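Side-chain contacts in amino acid amide racemase (Ochrobactrum anthropi, PDB 6GIO), which is a pyridoxal-5'-phosphate-binding protein of the class-III aminotransferase family, with two protein chains in its assembly: residues P4-L7 against R8-D11; I15-I18 against G19-R22; G76-L79 against L80-P83; M285-A288 against P289-L293; T403-E406 against P407-D410. One frame throughout, in Å; residues are numbered along the deposited sequence.

Contact 1: residues P4-L7 against R8-D11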
loop_
_atom_site.group_PDB
_atom_site.type_symbol
_atom_site.label_atom_id
_atom_site.label_comp_id
_atom_site.label_asym_id
_atom_site.label_seq_id
_atom_site.Cartn_x
_atom_site.Cartn_y
_atom_site.Cartn_z
ATOM N N PRO C 4 17.142 25.732 14.407
ATOM C CA PRO C 4 17.740 25.047 15.576
ATOM C C PRO C 4 17.127 23.660 15.841
ATOM O O PRO C 4 17.853 22.740 16.243
ATOM C CB PRO C 4 17.450 25.999 16.755
ATOM C CG PRO C 4 16.383 26.916 16.262
ATOM C CD PRO C 4 16.570 27.040 14.776
ATOM N N LEU C 5 15.812 23.511 15.625
ATOM C CA LEU C 5 15.177 22.181 15.671
ATOM C C LEU C 5 15.218 21.643 14.254
ATOM O O LEU C 5 14.430 22.039 13.390
ATOM C CB LEU C 5 13.739 22.233 16.175
ATOM C CG LEU C 5 13.323 21.085 17.113
ATOM C CD1 LEU C 5 11.811 20.928 17.067
ATOM C CD2 LEU C 5 14.007 19.757 16.847
ATOM N N SER C 6 16.183 20.784 14.000
ATOM C CA SER C 6 16.391 20.295 12.663
ATOM C C SER C 6 15.245 19.340 12.271
ATOM O O SER C 6 14.586 18.767 13.136
ATOM C CB SER C 6 17.733 19.583 12.604
ATOM O OG SER C 6 17.696 18.383 13.359
ATOM N N LEU C 7 15.015 19.195 10.976
ATOM C CA LEU C 7 14.098 18.174 10.451
ATOM C C LEU C 7 14.518 16.789 10.935
ATOM O O LEU C 7 13.672 15.986 11.345
ATOM C CB LEU C 7 14.095 18.202 8.920
ATOM C CG LEU C 7 13.158 17.248 8.164
ATOM C CD1 LEU C 7 11.734 17.355 8.666
ATOM C CD2 LEU C 7 13.227 17.528 6.688
ATOM N N ARG C 8 15.826 16.504 10.903
ATOM C CA ARG C 8 16.333 15.234 11.442
ATOM C C ARG C 8 15.890 14.971 12.894
ATOM O O ARG C 8 15.461 13.866 13.244
ATOM C CB ARG C 8 17.852 15.203 11.358
ATOM C CG ARG C 8 18.440 13.909 11.877
ATOM C CD ARG C 8 19.933 13.906 11.663
ATOM N NE ARG C 8 20.513 12.632 12.054
ATOM C CZ ARG C 8 21.767 12.463 12.455
ATOM N NH1 ARG C 8 22.600 13.495 12.557
ATOM N NH2 ARG C 8 22.187 11.249 12.785
ATOM N N GLU C 9 15.964 16.012 13.724
ATOM C CA GLU C 9 15.604 15.911 15.116
ATOM C C GLU C 9 14.095 15.796 15.281
ATOM O O GLU C 9 13.607 15.035 16.079
ATOM C CB GLU C 9 16.156 17.134 15.905
ATOM C CG GLU C 9 17.672 17.070 16.131
ATOM C CD GLU C 9 18.282 18.349 16.735
ATOM O OE1 GLU C 9 17.932 19.499 16.318
ATOM O OE2 GLU C 9 19.129 18.193 17.636
ATOM N N ARG C 10 13.354 16.582 14.524
ATOM C CA ARG C 10 11.913 16.465 14.545
ATOM C C ARG C 10 11.479 15.033 14.134
ATOM O O ARG C 10 10.534 14.477 14.720
ATOM C CB ARG C 10 11.299 17.507 13.642
ATOM C CG ARG C 10 11.294 18.896 14.277
ATOM C CD ARG C 10 11.040 19.971 13.232
ATOM N NE ARG C 10 9.762 19.780 12.577
ATOM C CZ ARG C 10 9.501 20.087 11.300
ATOM N NH1 ARG C 10 10.445 20.608 10.523
ATOM N NH2 ARG C 10 8.282 19.868 10.789
ATOM N N ASP C 11 12.185 14.456 13.168
ATOM C CA ASP C 11 11.897 13.101 12.675
ATOM C C ASP C 11 12.098 12.109 13.803
ATOM O O ASP C 11 11.278 11.196 13.985
ATOM C CB ASP C 11 12.775 12.767 11.460
ATOM C CG ASP C 11 12.584 11.325 10.958
ATOM O OD1 ASP C 11 13.192 10.421 11.571
ATOM O OD2 ASP C 11 11.852 11.098 9.956
HETATM O O HOH W 1 13.008 21.709 10.950
#

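Contact 2: residues I15-I18 against G19-R22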
loop_
_atom_site.group_PDB
_atom_site.type_symbol
_atom_site.label_atom_id
_atom_site.label_comp_id
_atom_site.label_asym_id
_atom_site.label_seq_id
_atom_site.Cartn_x
_atom_site.Cartn_y
_atom_site.Cartn_z
ATOM N N ILE C 15 8.642 10.019 14.310
ATOM C CA ILE C 15 8.595 8.880 13.384
ATOM C C ILE C 15 8.970 7.539 14.025
ATOM O O ILE C 15 9.958 7.427 14.744
ATOM C CB ILE C 15 9.475 9.132 12.149
ATOM C CG1 ILE C 15 9.043 10.429 11.473
ATOM C CG2 ILE C 15 9.355 7.932 11.179
ATOM C CD1 ILE C 15 7.597 10.414 10.985
ATOM N N ALA C 16 8.178 6.508 13.737
ATOM C CA ALA C 16 8.414 5.170 14.281
ATOM C C ALA C 16 9.715 4.554 13.724
ATOM O O ALA C 16 9.922 4.519 12.501
ATOM C CB ALA C 16 7.225 4.258 13.956
ATOM N N GLU C 17 10.564 4.044 14.616
ATOM C CA GLU C 17 11.761 3.282 14.217
ATOM C C GLU C 17 11.448 2.084 13.300
ATOM O O GLU C 17 12.248 1.728 12.468
ATOM C CB GLU C 17 12.483 2.763 15.479
ATOM C CG GLU C 17 13.860 2.132 15.292
ATOM C CD GLU C 17 14.916 3.084 14.787
ATOM O OE1 GLU C 17 14.788 4.317 14.991
ATOM O OE2 GLU C 17 15.882 2.589 14.164
ATOM N N ILE C 18 10.299 1.454 13.448
ATOM C CA ILE C 18 9.969 0.318 12.577
ATOM C C ILE C 18 9.925 0.702 11.088
ATOM O O ILE C 18 10.053 -0.183 10.217
ATOM C CB ILE C 18 8.649 -0.402 12.967
ATOM C CG1 ILE C 18 7.430 0.547 12.918
ATOM C CG2 ILE C 18 8.788 -1.109 14.337
ATOM C CD1 ILE C 18 6.080 -0.139 13.065
ATOM N N GLY C 19 9.724 2.001 10.806
ATOM C CA GLY C 19 9.633 2.512 9.441
ATOM C C GLY C 19 10.910 3.133 8.889
ATOM O O GLY C 19 10.866 3.739 7.810
ATOM N N ARG C 20 12.031 2.963 9.599
ATOM C CA ARG C 20 13.293 3.564 9.252
ATOM C C ARG C 20 14.306 2.576 8.690
ATOM O O ARG C 20 14.436 1.478 9.190
ATOM C CB ARG C 20 13.943 4.179 10.493
ATOM C CG ARG C 20 13.303 5.451 10.986
ATOM C CD ARG C 20 14.269 6.116 11.959
ATOM N NE ARG C 20 13.682 7.322 12.533
ATOM C CZ ARG C 20 13.136 7.418 13.744
ATOM N NH1 ARG C 20 13.113 6.391 14.589
ATOM N NH2 ARG C 20 12.601 8.567 14.116
ATOM N N LEU C 21 15.012 2.999 7.643
ATOM C CA LEU C 21 16.209 2.314 7.109
ATOM C C LEU C 21 17.163 3.400 6.637
ATOM O O LEU C 21 17.374 3.629 5.440
ATOM C CB LEU C 21 15.866 1.383 5.940
ATOM C CG LEU C 21 17.062 0.557 5.423
ATOM C CD1 LEU C 21 17.600 -0.390 6.498
ATOM C CD2 LEU C 21 16.676 -0.221 4.168
ATOM N N ARG C 22 17.715 4.097 7.610
ATOM C CA ARG C 22 18.454 5.314 7.372
ATOM C C ARG C 22 19.950 5.045 7.208
ATOM O O ARG C 22 20.551 4.374 8.040
ATOM C CB ARG C 22 18.164 6.295 8.528
ATOM C CG ARG C 22 16.652 6.537 8.730
ATOM C CD ARG C 22 16.106 7.474 7.674
ATOM N NE ARG C 22 14.646 7.680 7.744
ATOM C CZ ARG C 22 14.013 8.447 8.637
ATOM N NH1 ARG C 22 14.682 9.065 9.621
ATOM N NH2 ARG C 22 12.687 8.597 8.555
HETATM O O HOH W 2 11.284 6.946 17.031
#

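Contact 3: residues G76-L79 against L80-P83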
loop_
_atom_site.group_PDB
_atom_site.type_symbol
_atom_site.label_atom_id
_atom_site.label_comp_id
_atom_site.label_asym_id
_atom_site.label_seq_id
_atom_site.Cartn_x
_atom_site.Cartn_y
_atom_site.Cartn_z
ATOM N N GLY C 76 -12.734 10.299 -9.564
ATOM C CA GLY C 76 -12.894 9.439 -8.406
ATOM C C GLY C 76 -11.543 9.142 -7.742
ATOM O O GLY C 76 -10.483 9.647 -8.178
ATOM N N ALA C 77 -11.573 8.273 -6.729
ATOM C CA ALA C 77 -10.354 7.864 -5.996
ATOM C C ALA C 77 -10.311 6.374 -5.643
ATOM O O ALA C 77 -9.676 5.988 -4.635
ATOM C CB ALA C 77 -10.184 8.729 -4.734
ATOM N N SER C 78 -10.956 5.527 -6.459
ATOM C CA SER C 78 -11.060 4.136 -6.150
ATOM C C SER C 78 -11.401 3.373 -7.407
ATOM O O SER C 78 -12.557 3.444 -7.879
ATOM C CB SER C 78 -12.183 3.863 -5.102
ATOM O OG SER C 78 -12.443 2.432 -4.937
ATOM N N LEU C 79 -10.432 2.626 -7.924
ATOM C CA LEU C 79 -10.692 1.761 -9.108
ATOM C C LEU C 79 -11.665 0.603 -8.764
ATOM O O LEU C 79 -12.447 0.127 -9.615
ATOM C CB LEU C 79 -9.357 1.262 -9.697
ATOM C CG LEU C 79 -9.427 0.336 -10.911
ATOM C CD1 LEU C 79 -10.177 0.950 -12.070
ATOM C CD2 LEU C 79 -8.026 -0.044 -11.361
ATOM N N LEU C 80 -11.632 0.124 -7.528
ATOM C CA LEU C 80 -12.546 -0.973 -7.177
ATOM C C LEU C 80 -14.009 -0.562 -7.284
ATOM O O LEU C 80 -14.838 -1.364 -7.718
ATOM C CB LEU C 80 -12.227 -1.601 -5.836
ATOM C CG LEU C 80 -12.364 -0.801 -4.542
ATOM C CD1 LEU C 80 -13.757 -0.875 -3.973
ATOM C CD2 LEU C 80 -11.419 -1.369 -3.500
ATOM N N LEU C 81 -14.313 0.688 -6.912
ATOM C CA LEU C 81 -15.648 1.282 -7.152
ATOM C C LEU C 81 -15.911 1.766 -8.592
ATOM O O LEU C 81 -17.008 1.515 -9.147
ATOM C CB LEU C 81 -15.866 2.463 -6.220
ATOM C CG LEU C 81 -16.021 2.137 -4.748
ATOM C CD1 LEU C 81 -16.295 3.424 -3.989
ATOM C CD2 LEU C 81 -17.110 1.094 -4.547
ATOM N N TYR C 82 -14.926 2.451 -9.187
ATOM C CA TYR C 82 -15.135 3.188 -10.423
ATOM C C TYR C 82 -13.924 3.112 -11.357
ATOM O O TYR C 82 -12.854 3.645 -11.028
ATOM C CB TYR C 82 -15.469 4.692 -10.146
ATOM C CG TYR C 82 -16.496 4.956 -9.041
ATOM C CD1 TYR C 82 -17.834 4.534 -9.178
ATOM C CD2 TYR C 82 -16.142 5.655 -7.878
ATOM C CE1 TYR C 82 -18.763 4.748 -8.171
ATOM C CE2 TYR C 82 -17.060 5.864 -6.862
ATOM C CZ TYR C 82 -18.366 5.432 -6.999
ATOM O OH TYR C 82 -19.293 5.660 -5.964
ATOM N N PRO C 83 -14.105 2.522 -12.566
ATOM C CA PRO C 83 -13.153 2.719 -13.624
ATOM C C PRO C 83 -12.826 4.167 -13.771
ATOM O O PRO C 83 -13.730 4.997 -13.641
ATOM C CB PRO C 83 -13.896 2.265 -14.890
ATOM C CG PRO C 83 -14.951 1.314 -14.405
ATOM C CD PRO C 83 -15.314 1.807 -13.032
HETATM O O HOH W 3 -11.578 6.003 -9.684
#

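Contact 4: residues M285-A288 against P289-L293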
loop_
_atom_site.group_PDB
_atom_site.type_symbol
_atom_site.label_atom_id
_atom_site.label_comp_id
_atom_site.label_asym_id
_atom_site.label_seq_id
_atom_site.Cartn_x
_atom_site.Cartn_y
_atom_site.Cartn_z
ATOM N N MET C 285 -6.224 -13.966 -13.020
ATOM C CA MET C 285 -6.452 -12.600 -12.573
ATOM C C MET C 285 -7.939 -12.304 -12.345
ATOM O O MET C 285 -8.314 -11.452 -11.518
ATOM C CB MET C 285 -5.815 -11.613 -13.551
ATOM C CG MET C 285 -4.320 -11.772 -13.675
ATOM S SD MET C 285 -3.394 -11.501 -12.129
ATOM C CE MET C 285 -3.812 -9.817 -11.749
ATOM N N ASP C 286 -8.782 -13.039 -13.065
ATOM C CA ASP C 286 -10.225 -12.988 -12.875
ATOM C C ASP C 286 -10.744 -14.119 -11.981
ATOM O O ASP C 286 -11.915 -14.462 -12.069
ATOM C CB ASP C 286 -10.946 -13.065 -14.225
ATOM C CG ASP C 286 -10.861 -11.786 -15.006
ATOM O OD1 ASP C 286 -10.264 -10.777 -14.506
ATOM O OD2 ASP C 286 -11.395 -11.802 -16.152
ATOM N N HIS C 287 -9.903 -14.667 -11.107
ATOM C CA HIS C 287 -10.262 -15.854 -10.277
ATOM C C HIS C 287 -11.587 -15.654 -9.521
ATOM O O HIS C 287 -12.426 -16.528 -9.531
ATOM C CB HIS C 287 -9.133 -16.184 -9.288
ATOM C CG HIS C 287 -9.535 -17.106 -8.184
ATOM N ND1 HIS C 287 -9.737 -18.455 -8.383
ATOM C CD2 HIS C 287 -9.749 -16.882 -6.863
ATOM C CE1 HIS C 287 -10.082 -19.020 -7.239
ATOM N NE2 HIS C 287 -10.113 -18.085 -6.303
ATOM N N ALA C 288 -11.762 -14.501 -8.886
ATOM C CA ALA C 288 -13.020 -14.179 -8.234
ATOM C C ALA C 288 -13.162 -12.681 -8.057
ATOM O O ALA C 288 -12.172 -11.991 -7.880
ATOM C CB ALA C 288 -13.084 -14.860 -6.882
ATOM N N PRO C 289 -14.405 -12.173 -8.032
ATOM C CA PRO C 289 -14.528 -10.766 -7.755
ATOM C C PRO C 289 -14.112 -10.419 -6.341
ATOM O O PRO C 289 -14.145 -11.242 -5.443
ATOM C CB PRO C 289 -16.025 -10.494 -7.997
ATOM C CG PRO C 289 -16.689 -11.796 -7.677
ATOM C CD PRO C 289 -15.717 -12.828 -8.179
ATOM N N ALA C 290 -13.686 -9.200 -6.154
ATOM C CA ALA C 290 -13.464 -8.661 -4.816
ATOM C C ALA C 290 -12.515 -9.493 -3.952
ATOM O O ALA C 290 -12.717 -9.625 -2.774
ATOM C CB ALA C 290 -14.787 -8.494 -4.113
ATOM N N PHE C 291 -11.480 -10.040 -4.556
ATOM C CA PHE C 291 -10.602 -10.953 -3.885
ATOM C C PHE C 291 -9.389 -10.269 -3.288
ATOM O O PHE C 291 -8.889 -10.709 -2.272
ATOM C CB PHE C 291 -10.138 -11.975 -4.896
ATOM C CG PHE C 291 -9.491 -13.178 -4.294
ATOM C CD1 PHE C 291 -10.187 -13.980 -3.392
ATOM C CD2 PHE C 291 -8.211 -13.551 -4.678
ATOM C CE1 PHE C 291 -9.603 -15.107 -2.856
ATOM C CE2 PHE C 291 -7.607 -14.664 -4.144
ATOM C CZ PHE C 291 -8.303 -15.449 -3.230
ATOM N N VAL C 292 -8.878 -9.244 -3.961
ATOM C CA VAL C 292 -7.765 -8.464 -3.429
ATOM C C VAL C 292 -8.064 -6.978 -3.608
ATOM O O VAL C 292 -7.746 -6.403 -4.631
ATOM C CB VAL C 292 -6.422 -8.838 -4.091
ATOM C CG1 VAL C 292 -5.277 -8.242 -3.291
ATOM C CG2 VAL C 292 -6.234 -10.353 -4.155
ATOM N N LEU C 293 -8.658 -6.368 -2.580
ATOM C CA LEU C 293 -9.181 -5.015 -2.641
ATOM C C LEU C 293 -8.397 -4.062 -1.785
ATOM O O LEU C 293 -8.084 -4.371 -0.619
ATOM C CB LEU C 293 -10.602 -4.983 -2.110
ATOM C CG LEU C 293 -11.687 -5.753 -2.876
ATOM C CD1 LEU C 293 -13.037 -5.403 -2.254
ATOM C CD2 LEU C 293 -11.665 -5.445 -4.359
#

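Contact 5: residues T403-E406 against P407-D410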
loop_
_atom_site.group_PDB
_atom_site.type_symbol
_atom_site.label_atom_id
_atom_site.label_comp_id
_atom_site.label_asym_id
_atom_site.label_seq_id
_atom_site.Cartn_x
_atom_site.Cartn_y
_atom_site.Cartn_z
ATOM N N THR C 403 17.468 9.624 -15.702
ATOM C CA THR C 403 17.826 10.893 -16.297
ATOM C C THR C 403 19.205 11.384 -15.882
ATOM O O THR C 403 19.567 12.523 -16.177
ATOM C CB THR C 403 16.784 11.954 -15.885
ATOM O OG1 THR C 403 16.591 11.884 -14.474
ATOM C CG2 THR C 403 15.437 11.667 -16.599
ATOM N N LEU C 404 19.973 10.533 -15.213
ATOM C CA LEU C 404 21.325 10.871 -14.804
ATOM C C LEU C 404 22.153 11.367 -16.013
ATOM O O LEU C 404 22.187 10.721 -17.074
ATOM C CB LEU C 404 21.993 9.670 -14.136
ATOM C CG LEU C 404 23.325 9.948 -13.426
ATOM C CD1 LEU C 404 23.144 10.766 -12.151
ATOM C CD2 LEU C 404 24.054 8.641 -13.143
ATOM N N THR C 405 22.808 12.518 -15.854
ATOM C CA THR C 405 23.607 13.096 -16.981
ATOM C C THR C 405 25.055 12.604 -16.974
ATOM O O THR C 405 25.548 12.076 -15.965
ATOM C CB THR C 405 23.594 14.639 -16.982
ATOM O OG1 THR C 405 24.298 15.139 -15.845
ATOM C CG2 THR C 405 22.180 15.152 -16.961
ATOM N N GLU C 406 25.746 12.780 -18.095
ATOM C CA GLU C 406 27.167 12.403 -18.148
ATOM C C GLU C 406 28.062 13.218 -17.210
ATOM O O GLU C 406 28.903 12.645 -16.549
ATOM C CB GLU C 406 27.673 12.316 -19.579
ATOM C CG GLU C 406 27.037 11.118 -20.285
ATOM C CD GLU C 406 27.446 10.942 -21.742
ATOM O OE1 GLU C 406 28.651 11.000 -22.046
ATOM O OE2 GLU C 406 26.551 10.689 -22.577
ATOM N N PRO C 407 27.833 14.529 -17.072
ATOM C CA PRO C 407 28.586 15.254 -16.036
ATOM C C PRO C 407 28.332 14.756 -14.633
ATOM O O PRO C 407 29.233 14.793 -13.792
ATOM C CB PRO C 407 28.087 16.693 -16.177
ATOM C CG PRO C 407 27.709 16.783 -17.635
ATOM C CD PRO C 407 27.146 15.448 -17.999
ATOM N N GLU C 408 27.104 14.322 -14.368
ATOM C CA GLU C 408 26.777 13.777 -13.060
ATOM C C GLU C 408 27.454 12.419 -12.842
ATOM O O GLU C 408 27.845 12.086 -11.726
ATOM C CB GLU C 408 25.266 13.700 -12.881
ATOM C CG GLU C 408 24.637 15.050 -12.651
ATOM C CD GLU C 408 23.143 15.053 -12.815
ATOM O OE1 GLU C 408 22.581 14.118 -13.430
ATOM O OE2 GLU C 408 22.536 16.043 -12.346
ATOM N N ILE C 409 27.628 11.635 -13.895
ATOM C CA ILE C 409 28.413 10.400 -13.763
ATOM C C ILE C 409 29.841 10.688 -13.293
ATOM O O ILE C 409 30.319 9.998 -12.396
ATOM C CB ILE C 409 28.399 9.547 -15.047
ATOM C CG1 ILE C 409 27.003 8.978 -15.259
ATOM C CG2 ILE C 409 29.388 8.388 -14.934
ATOM C CD1 ILE C 409 26.768 8.355 -16.622
ATOM N N ASP C 410 30.516 11.705 -13.863
ATOM C CA ASP C 410 31.879 12.085 -13.386
ATOM C C ASP C 410 31.861 12.573 -11.954
ATOM O O ASP C 410 32.788 12.310 -11.211
ATOM C CB ASP C 410 32.547 13.232 -14.206
ATOM C CG ASP C 410 32.844 12.860 -15.640
ATOM O OD1 ASP C 410 33.078 11.666 -15.918
ATOM O OD2 ASP C 410 32.854 13.786 -16.502
#

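Contact 1: residues P4-L7 against R8-D11
Ser6 and Glu9 exchange hydrogen bonds across the start of helix 7-14. Ser6 OG accepts from Glu9 N at 3.0 Å; with OG set between the backbone N and the carbonyl carbon (chi1 68°), the hydroxyl sits over the open end of the first turn. In return Ser6 N donates to Glu9 OE1 at 3.2 Å in a nearly straight bond (172°), at the anti lone pair of that oxygen, and a weak bond of Ser6 OG to the same OE1 adds a third link. This reciprocal pair is a capping box with Ser6 as N-cap, in which a side chain takes up a backbone N-H of the first turn. Regular helix bonds follow at once: Arg10 N to Ser6 O, and Asp11 N to Leu7 O.

Leu5 supplies apolar contacts, its branches lying over the start of the helix. Leu5 CD2 rests on Glu9 CB at 3.5 Å, and Leu5 CD1 on Arg10 CG at the same distance.

Arg10 bends at chi3 (60°), and Leu7 CD1 lies over one guanidinium face, 4.0 Å from Arg10 NH1. Water 1 joins that NH1 to Leu5 O, and Glu92 and Glu85 of the second subunit form salt bridges with the same guanidinium.

Contact 2: residues I15-I18 against G19-R22
Arg20 reaches back over the turn that precedes it and touches Glu17, Ala16 and Ile15 on the way. Arg20 CB lies 3.6 Å from Glu17 O, the carbonyl that accepts from Arg20 N. Arg20 CG stands 3.8 Å from Ala16 O and also covers the centre of the Arg22 guanidinium on one face. The chain then runs extended, which carries Arg20 CD past the Glu17 carboxylate, 3.6 Å from Glu17 OE1. At the tip Arg20 NH1 forms a salt bridge with Glu17 OE1 at 2.7 Å. This bond is bent (137°), meets the oxygen on its anti side but out of the carboxylate plane, and joins planes turned 43° apart. The bend of Glu17 at chi2 (65°) brings its carboxylate back to the arginine.

Ile15 O lies over one face of the Arg20 guanidinium, 3.3 Å from Arg20 CZ, too badly angled for a direct hydrogen bond with NH1 or NH2. Water 2 accepts from Arg20 NH1 and can donate to Ile15 O, though other acceptors compete for its protons. Arg20 NH2 turns to Asp11, whose OD1 also takes Arg22 NH1, so one carboxylate oxygen gathers both arginines.

Beneath the arginine Gly19 N bonds to Ala16 O at 3.0 Å and Arg20 N to Glu17 O at 3.1 Å, the i to i+3 pattern of a 3-10 turn, here linking helix 7-14 to strand 28-32 against the second subunit.

Contact 3: residues G76-L79 against L80-P83
Ser78 lays its hydroxyl over the turn formed by Leu80 and Leu81. Ser78 OG is 3.3 Å from Leu80 CG and 3.6 Å from Leu81 CG, so two leucine side chains flank a polar atom of a buried residue. Two hydrogen bonds account for that atom: Leu81 N donates to Ser78 OG at 3.2 Å along an almost straight path (164°), and outside the turn OG is bonded to Thr295 O. Rotation about chi1 to 171° turns OG away from its own backbone N and forward to Leu81 N.

The carbonyl of Ser78 closes the turn as well. Tyr82 N donates to Ser78 O at 2.9 Å, in the carbonyl plane, giving a single i to i+4 bond in a segment without regular helix. Leu79 CA-H points at Tyr82 O (3.5 Å between CA and O), and the same Tyr82 O accepts a hydrogen bond from water 3, which in turn accepts a weak bond from Ser78 N. Farther along, Leu79 CD1 packs on Pro83 CA at 3.8 Å. The Tyr82 ring has Leu81 CB over the centre of one face, while its OH bonds to Ser48 of the second subunit. The Leu80 side chain lies about 6 Å from a bound pyridoxal-5'-phosphate.

The turn belongs to the loop between helix 61-72 and helix 85-97, where its Leu79 and Leu80 carbonyls receive Arg22 of the second subunit, the latter weakly.

Contact 4: residues M285-A288 against P289-L293
His287 turns an edge toward the face of Phe291, and this T-shaped pair is the close-packed part of the loop. His287 CD2 stands over the centre of the Phe291 ring, 4.1 Å from Phe291 CE2; the ring centroids are 5.2 Å apart and the planes meet at 66°. Both residues hold CG trans to the backbone N (chi1 165° for His287, -166° for Phe291), which brings the two rings together on one side of the backbone arch that joins them. Ala288 O lies inside that arch, 3.6 Å from Phe291 CB. Phe291 is buried, with a cation-pi contact to Arg121 and a ring contact with His157 of the second subunit.

The crest of the arch is looser and partly exposed. Ala288 CB touches Pro289 CD at 3.6 Å, an apolar contact between adjoining residues, and Ala290 points away from the preceding segment. No hydrogen bond joins 285-288 to 289-293; the contact is one of packing alone. Pro289 also packs on Glu17 of the second subunit.

The loop leads from helix 282-285 toward helix 300-315. His287 and Phe291 both lie on Ala125 of helix 112-127, while Met285 packs against Arg105 and Trp107 of strand 104-109.

Contact 5: residues T403-E406 against P407-D410
A capping box between Thr405 and Glu408 begins helix 406-424, with Thr405 at the N-cap. Thr405 N donates to Glu408 OE1 at 2.9 Å, nearly straight at 172°; the oxygen is approached on its anti side, 27° out of the carboxylate plane. In the other direction Glu408 N donates to Thr405 OG1 at 3.3 Å, a longer bond. The threonine hydroxyl sits between its own N and carbonyl carbon (chi1 67°), facing the first turn, and Glu408 sends an extended chain back along the helix start to reach the threonine amide.

Glu408 OE1 also accepts from Asn34 ND2, so that one oxygen holds two donors, an arrangement that would probably stabilise the charged carboxylate. Pro407, in the first turn, has no N-H to give, which costs nothing at a position where a helix has no earlier carbonyl to pair with; Pro407 CD lies 3.6 Å from Thr405 OG1. The regular pattern then takes over, with Ile409 N bonding to Thr405 O at 3.0 Å and Asp410 N to Glu406 O.

On the inner side Ile409 faces Val325 and Phe329 of helix 318-339, and Leu404 lies on Leu45 of strand 43-46. Glu406 and Asp410 form salt bridges with Arg324 and Arg332 of helix 318-339, respectively. Leu404 splits its two branches between neighbours on the new helix: Leu404 CD1 touches Glu408 CB at 3.7 Å, and Leu404 CD2 packs against Ile409 CG1 at 3.6 Å.

How the contacts relate
Contacts 1 and 5 use the same device, a capping box, at opposite ends of the sequence: serine caps the helix that meets the second subunit, threonine one whose start stays within its own chain. Contacts 1 and 2 adjoin at Asp11; contact 2 has a salt bridge of its own, contact 1 only hydrogen bonds and packing between its segments. Contact 3 is buried, a turn held by hydrogen bonds to one serine among leucines; contact 4 is a surface contact of ring packing, and contacts 1, 2 and 5 are partly buried. Contacts 3 and 4 touch where Leu80 CD2 meets Leu293 CB. Across the dimer, contact 2 meets both of them in the second subunit, whereas contact 5 takes no part there.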